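Local coordinates for protein class I SAM-dependent methyltransferase (Silicibacter pomeroyi DSS-3, PDB 3CVO) that is of unknown function but probably binds S-adenosylmethionine and transfers its methyl group to an unidentified substrate, at residues L24-Y37 and V114-V128. Numbering follows the deposited sequence. Where two conformers were deposited one is given.
Sequences LRMAYEEAEVILEY and VWRTEGFRHPDVVLV. With EDO (1,2-ethanediol), chain H; EDO (1,2-ethanediol), chain J; EDO (1,2-ethanediol), chain O.
Asp-124 grips the turn between helix 18-30 and strand 33-37: its OD2 accepts Glu-32 N at 3.0 Å and Val-33 N at 2.9 Å, the two N-H groups arriving from opposite faces of the carboxylate plane, while OD1 forms a salt bridge with Arg-146. Beyond this clasp, strands 33-37 and 125-128, first and fourth in the 3-2-1-4-5-7-6 order, run parallel at the topological switch point of the Rossmann-like sheet of class I methyltransferases. Val-125 O takes Leu-35 N, Leu-35 O takes Leu-127 N, and Leu-127 O takes Tyr-37 N at 2.8 Å. In one of its two conformers, Glu-32 forms a salt bridge through OE2 with Arg-121 NH2, carboxylate and guanidinium planes 78° apart, and a water links its OE1 to Asp-124 OD2.

Leu-35 and Tyr-37 line one sheet face. Trp-115 NE1 donates to Tyr-37 OH at 2.9 Å, an oxygen also hydrogen-bonded to Pro-111 O. With chi1 at 162°, Leu-35 swings CG away from its own N and divides its methyls: CD1 meets Val-114 CG2 tip to tip, and CD2 packs on Trp-115 CZ2 at 3.6 Å. On the other face, Val-125 CG1 touches both Ala-31 CB and Ile-34 CG1, 3.6 Å from each. The Tyr-28 ring is sandwiched between Leu-24 CG and Ile-34 CG2, and its OH donates to the anti lone pair of Glu-36 OE2 at 2.6 Å, with Leu-127 CD2 against that hydroxyl.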
loop_
_atom_site.group_PDB
_atom_site.type_symbol
_atom_site.label_atom_id
_atom_site.label_comp_id
_atom_site.label_asym_id
_atom_site.label_seq_id
_atom_site.Cartn_x
_atom_site.Cartn_y
_atom_site.Cartn_z
ATOM N N LEU A 24 -0.113 14.421 27.377
ATOM C CA LEU A 24 -1.301 13.849 26.739
ATOM C C LEU A 24 -2.530 14.656 27.161
ATOM O O LEU A 24 -3.398 14.983 26.354
ATOM C CB LEU A 24 -1.494 12.385 27.149
ATOM C CG LEU A 24 -2.734 11.736 26.516
ATOM C CD1 LEU A 24 -2.294 10.910 25.365
ATOM C CD2 LEU A 24 -3.542 10.922 27.493
ATOM N N ARG A 25 -2.604 14.959 28.447
ATOM C CA ARG A 25 -3.768 15.670 28.979
ATOM C C ARG A 25 -3.860 17.045 28.352
ATOM O O ARG A 25 -4.935 17.499 27.933
ATOM C CB ARG A 25 -3.713 15.776 30.506
ATOM C CG ARG A 25 -3.810 14.417 31.201
ATOM C CD ARG A 25 -3.847 14.568 32.744
ATOM N NE ARG A 25 -3.818 13.262 33.395
ATOM C CZ ARG A 25 -4.905 12.606 33.790
ATOM N NH1 ARG A 25 -6.105 13.154 33.615
ATOM N NH2 ARG A 25 -4.797 11.411 34.368
HETATM N N MSE A 26 -2.714 17.694 28.241
HETATM C CA MSE A 26 -2.677 19.041 27.678
HETATM C C MSE A 26 -3.101 19.016 26.205
HETATM O O MSE A 26 -3.866 19.869 25.778
HETATM C CB MSE A 26 -1.304 19.672 27.835
HETATM C CG MSE A 26 -1.000 20.063 29.269
HETATM SE SE MSE A 26 0.852 20.672 29.502
HETATM C CE MSE A 26 0.801 20.914 31.465
ATOM N N ALA A 27 -2.644 18.005 25.456
ATOM C CA ALA A 27 -2.943 17.899 24.026
ATOM C C ALA A 27 -4.434 17.730 23.859
ATOM O O ALA A 27 -5.060 18.334 22.992
ATOM C CB ALA A 27 -2.198 16.698 23.385
ATOM N N TYR A 28 -4.991 16.879 24.708
ATOM C CA TYR A 28 -6.414 16.525 24.656
ATOM C C TYR A 28 -7.291 17.711 25.074
ATOM O O TYR A 28 -8.403 17.902 24.572
ATOM C CB TYR A 28 -6.716 15.306 25.551
ATOM C CG TYR A 28 -6.381 13.966 24.910
ATOM C CD1 TYR A 28 -5.541 13.876 23.805
ATOM C CD2 TYR A 28 -6.944 12.794 25.383
ATOM C CE1 TYR A 28 -5.278 12.651 23.205
ATOM C CE2 TYR A 28 -6.683 11.566 24.793
ATOM C CZ TYR A 28 -5.845 11.486 23.707
ATOM O OH TYR A 28 -5.563 10.231 23.086
ATOM N N GLU A 29 -6.758 18.512 25.989
ATOM C CA GLU A 29 -7.473 19.692 26.490
ATOM C C GLU A 29 -7.592 20.680 25.363
ATOM O O GLU A 29 -8.635 21.293 25.169
ATOM C CB GLU A 29 -6.791 20.307 27.720
ATOM C CG GLU A 29 -7.067 19.453 28.935
ATOM C CD GLU A 29 -6.442 19.942 30.237
ATOM O OE1 GLU A 29 -5.513 20.788 30.210
ATOM O OE2 GLU A 29 -6.877 19.440 31.299
ATOM N N GLU A 30 -6.526 20.769 24.585
ATOM C CA GLU A 30 -6.408 21.746 23.498
ATOM C C GLU A 30 -7.187 21.322 22.243
ATOM O O GLU A 30 -7.618 22.150 21.478
ATOM C CB GLU A 30 -4.933 22.020 23.121
ATOM C CG GLU A 30 -4.180 22.957 24.059
ATOM N N ALA A 31 -7.323 20.025 22.025
ATOM C CA ALA A 31 -8.038 19.456 20.858
ATOM C C ALA A 31 -9.549 19.475 21.019
ATOM O O ALA A 31 -10.069 19.391 22.128
ATOM C CB ALA A 31 -7.608 17.982 20.670
ATOM N N GLU A 32 -10.260 19.558 19.898
ATOM C CA GLU A 32 -11.703 19.281 19.904
ATOM C C GLU A 32 -11.968 17.861 19.440
ATOM O O GLU A 32 -12.799 17.143 20.004
ATOM C CB GLU A 32 -12.493 20.201 18.995
ATOM C CG GLU A 32 -13.941 19.733 18.875
ATOM C CD GLU A 32 -14.762 20.456 17.816
ATOM O OE1 GLU A 32 -14.213 20.795 16.735
ATOM O OE2 GLU A 32 -15.973 20.669 18.079
ATOM N N VAL A 33 -11.250 17.473 18.397
ATOM C CA VAL A 33 -11.399 16.144 17.782
ATOM C C VAL A 33 -10.145 15.348 18.057
ATOM O O VAL A 33 -9.037 15.776 17.770
ATOM C CB VAL A 33 -11.761 16.203 16.237
ATOM C CG1 VAL A 33 -11.990 14.785 15.638
ATOM C CG2 VAL A 33 -12.986 17.088 16.022
ATOM N N ILE A 34 -10.358 14.162 18.631
ATOM C CA ILE A 34 -9.272 13.288 19.051
ATOM C C ILE A 34 -9.423 11.943 18.368
ATOM O O ILE A 34 -10.468 11.364 18.399
ATOM C CB ILE A 34 -9.283 13.042 20.620
ATOM C CG1 ILE A 34 -9.021 14.341 21.391
ATOM C CG2 ILE A 34 -8.238 11.942 21.008
ATOM C CD1 ILE A 34 -9.606 14.388 22.853
ATOM N N LEU A 35 -8.350 11.483 17.746
ATOM C CA LEU A 35 -8.320 10.151 17.164
ATOM C C LEU A 35 -7.244 9.363 17.872
ATOM O O LEU A 35 -6.117 9.827 17.986
ATOM C CB LEU A 35 -8.017 10.230 15.635
ATOM C CG LEU A 35 -7.532 8.927 14.968
ATOM C CD1 LEU A 35 -8.653 7.860 15.133
ATOM C CD2 LEU A 35 -7.117 9.114 13.490
ATOM N N GLU A 36 -7.612 8.186 18.364
ATOM C CA GLU A 36 -6.670 7.292 18.993
ATOM C C GLU A 36 -6.562 5.991 18.266
ATOM O O GLU A 36 -7.536 5.419 17.750
ATOM C CB GLU A 36 -7.070 6.993 20.453
ATOM C CG GLU A 36 -7.375 8.128 21.346
ATOM C CD GLU A 36 -7.662 7.646 22.756
ATOM O OE1 GLU A 36 -8.502 6.712 22.894
ATOM O OE2 GLU A 36 -7.033 8.173 23.726
ATOM N N TYR A 37 -5.334 5.521 18.193
ATOM C CA TYR A 37 -5.119 4.123 17.831
ATOM C C TYR A 37 -4.687 3.392 19.094
ATOM O O TYR A 37 -3.658 3.714 19.666
ATOM C CB TYR A 37 -4.037 4.033 16.784
ATOM C CG TYR A 37 -4.346 4.624 15.427
ATOM C CD1 TYR A 37 -5.000 3.895 14.468
ATOM C CD2 TYR A 37 -3.925 5.912 15.100
ATOM C CE1 TYR A 37 -5.229 4.412 13.180
ATOM C CE2 TYR A 37 -4.131 6.445 13.830
ATOM C CZ TYR A 37 -4.790 5.682 12.868
ATOM O OH TYR A 37 -4.974 6.108 11.573
ATOM N N VAL A 114 -10.292 4.308 9.358
ATOM C CA VAL A 114 -10.908 5.398 10.148
ATOM C C VAL A 114 -10.899 6.702 9.370
ATOM O O VAL A 114 -11.807 7.530 9.506
ATOM C CB VAL A 114 -10.238 5.549 11.567
ATOM C CG1 VAL A 114 -8.746 5.918 11.462
ATOM C CG2 VAL A 114 -11.045 6.516 12.472
ATOM N N TRP A 115 -9.917 6.860 8.492
ATOM C CA TRP A 115 -9.829 8.084 7.661
ATOM C C TRP A 115 -10.962 8.187 6.615
ATOM O O TRP A 115 -11.195 9.236 6.032
ATOM C CB TRP A 115 -8.426 8.233 7.032
ATOM C CG TRP A 115 -7.422 8.445 8.093
ATOM C CD1 TRP A 115 -6.719 7.488 8.761
ATOM C CD2 TRP A 115 -7.071 9.696 8.680
ATOM N NE1 TRP A 115 -5.897 8.086 9.684
ATOM C CE2 TRP A 115 -6.130 9.434 9.681
ATOM C CE3 TRP A 115 -7.486 11.018 8.466
ATOM C CZ2 TRP A 115 -5.589 10.433 10.472
ATOM C CZ3 TRP A 115 -6.912 12.022 9.232
ATOM C CH2 TRP A 115 -5.981 11.725 10.218
ATOM N N ARG A 116 -11.662 7.084 6.403
ATOM C CA ARG A 116 -12.749 7.024 5.407
ATOM C C ARG A 116 -14.091 6.819 6.084
ATOM O O ARG A 116 -15.085 6.534 5.433
ATOM C CB ARG A 116 -12.557 5.874 4.391
ATOM C CG ARG A 116 -11.214 5.813 3.683
ATOM C CD ARG A 116 -10.881 7.142 3.144
ATOM N NE ARG A 116 -11.788 7.539 2.078
ATOM C CZ ARG A 116 -11.751 8.722 1.462
ATOM N NH1 ARG A 116 -10.834 9.654 1.779
ATOM N NH2 ARG A 116 -12.636 8.975 0.514
ATOM N N THR A 117 -14.103 6.901 7.392
ATOM C CA THR A 117 -15.309 6.573 8.150
ATOM C C THR A 117 -16.443 7.511 7.804
ATOM O O THR A 117 -16.243 8.703 7.545
ATOM C CB THR A 117 -15.062 6.550 9.707
ATOM O OG1 THR A 117 -16.216 6.008 10.364
ATOM C CG2 THR A 117 -14.771 7.910 10.259
ATOM N N GLU A 118 -17.639 6.940 7.739
ATOM C CA GLU A 118 -18.845 7.761 7.681
ATOM C C GLU A 118 -18.862 8.495 9.006
ATOM O O GLU A 118 -18.588 7.896 10.071
ATOM C CB GLU A 118 -20.128 6.930 7.495
ATOM N N GLY A 119 -19.137 9.783 8.925
ATOM C CA GLY A 119 -19.156 10.643 10.095
ATOM C C GLY A 119 -17.785 11.212 10.409
ATOM O O GLY A 119 -17.565 11.745 11.488
ATOM N N PHE A 120 -16.872 11.095 9.448
ATOM C CA PHE A 120 -15.472 11.538 9.625
ATOM C C PHE A 120 -15.376 12.989 10.075
ATOM O O PHE A 120 -15.992 13.877 9.519
ATOM C CB PHE A 120 -14.628 11.338 8.334
ATOM C CG PHE A 120 -13.214 11.877 8.437
ATOM C CD1 PHE A 120 -12.221 11.145 9.050
ATOM C CD2 PHE A 120 -12.909 13.132 7.956
ATOM C CE1 PHE A 120 -10.909 11.630 9.161
ATOM C CE2 PHE A 120 -11.596 13.636 8.053
ATOM C CZ PHE A 120 -10.605 12.895 8.659
ATOM N N ARG A 121 -14.611 13.204 11.127
ATOM C CA ARG A 121 -14.244 14.539 11.569
ATOM C C ARG A 121 -12.723 14.619 11.598
ATOM O O ARG A 121 -12.057 13.777 12.182
ATOM C CB ARG A 121 -14.781 14.806 12.987
ATOM C CG ARG A 121 -16.300 14.612 13.183
ATOM C CD ARG A 121 -17.099 15.875 13.100
ATOM N NE ARG A 121 -16.568 16.980 13.909
ATOM C CZ ARG A 121 -16.940 17.256 15.157
ATOM N NH1 ARG A 121 -17.843 16.500 15.770
ATOM N NH2 ARG A 121 -16.397 18.290 15.798
ATOM N N HIS A 122 -12.176 15.647 10.982
ATOM C CA HIS A 122 -10.723 15.812 10.935
ATOM C C HIS A 122 -10.176 16.003 12.353
ATOM O O HIS A 122 -10.612 16.880 13.096
ATOM C CB HIS A 122 -10.297 17.023 10.074
ATOM C CG HIS A 122 -8.859 17.005 9.667
ATOM N ND1 HIS A 122 -7.816 17.096 10.569
ATOM C CD2 HIS A 122 -8.290 16.959 8.438
ATOM C CE1 HIS A 122 -6.668 17.070 9.907
ATOM N NE2 HIS A 122 -6.930 16.972 8.617
ATOM N N PRO A 123 -9.188 15.195 12.719
ATOM C CA PRO A 123 -8.629 15.298 14.071
ATOM C C PRO A 123 -7.789 16.519 14.230
ATOM O O PRO A 123 -7.293 17.095 13.242
ATOM C CB PRO A 123 -7.750 14.042 14.216
ATOM C CG PRO A 123 -7.949 13.250 13.035
ATOM C CD PRO A 123 -8.722 14.008 11.996
ATOM N N ASP A 124 -7.676 16.908 15.490
ATOM C CA ASP A 124 -6.743 17.939 15.936
ATOM C C ASP A 124 -5.523 17.303 16.556
ATOM O O ASP A 124 -4.429 17.816 16.442
ATOM C CB ASP A 124 -7.419 18.821 16.951
ATOM C CG ASP A 124 -8.618 19.551 16.365
ATOM O OD1 ASP A 124 -8.451 20.114 15.270
ATOM O OD2 ASP A 124 -9.706 19.549 16.983
ATOM N N VAL A 125 -5.750 16.177 17.228
ATOM C CA VAL A 125 -4.676 15.358 17.814
ATOM C C VAL A 125 -4.888 13.903 17.474
ATOM O O VAL A 125 -6.000 13.408 17.410
ATOM C CB VAL A 125 -4.556 15.544 19.379
ATOM C CG1 VAL A 125 -5.768 14.953 20.096
ATOM C CG2 VAL A 125 -3.292 14.888 19.894
ATOM N N VAL A 126 -3.780 13.233 17.181
ATOM C CA VAL A 126 -3.760 11.777 16.972
ATOM C C VAL A 126 -2.807 11.133 17.951
ATOM O O VAL A 126 -1.638 11.532 18.116
ATOM C CB VAL A 126 -3.329 11.383 15.524
ATOM C CG1 VAL A 126 -3.242 9.827 15.332
ATOM C CG2 VAL A 126 -4.280 12.038 14.501
ATOM N N LEU A 127 -3.318 10.107 18.602
ATOM C CA LEU A 127 -2.484 9.280 19.471
ATOM C C LEU A 127 -2.217 7.913 18.857
ATOM O O LEU A 127 -3.125 7.196 18.496
ATOM C CB LEU A 127 -3.175 9.061 20.821
ATOM C CG LEU A 127 -2.463 8.073 21.759
ATOM C CD1 LEU A 127 -1.065 8.618 22.191
ATOM C CD2 LEU A 127 -3.314 7.707 22.998
ATOM N N VAL A 128 -0.932 7.618 18.720
ATOM C CA VAL A 128 -0.459 6.337 18.209
ATOM C C VAL A 128 -0.036 5.464 19.406
ATOM O O VAL A 128 1.030 5.650 20.022
ATOM C CB VAL A 128 0.639 6.496 17.124
ATOM C CG1 VAL A 128 1.258 5.138 16.751
ATOM C CG2 VAL A 128 0.065 7.202 15.873
HETATM C C1 EDO H . -11.434 10.834 12.843
HETATM O O1 EDO H . -11.417 11.914 13.804
HETATM C C2 EDO H . -12.690 9.990 12.934
HETATM O O2 EDO H . -13.844 10.759 12.581
HETATM C C1 EDO J . -13.992 18.497 9.926
HETATM O O1 EDO J . -13.910 17.434 8.958
HETATM C C2 EDO J . -15.307 18.422 10.694
HETATM O O2 EDO J . -15.075 18.842 12.050
HETATM C C1 EDO O . -17.001 9.229 13.320
HETATM O O1 EDO O . -16.195 10.379 13.665
HETATM C C2 EDO O . -16.477 7.967 14.017
HETATM O O2 EDO O . -16.221 8.245 15.408
HETATM O O HOH W 1 -11.714 20.364 15.334
#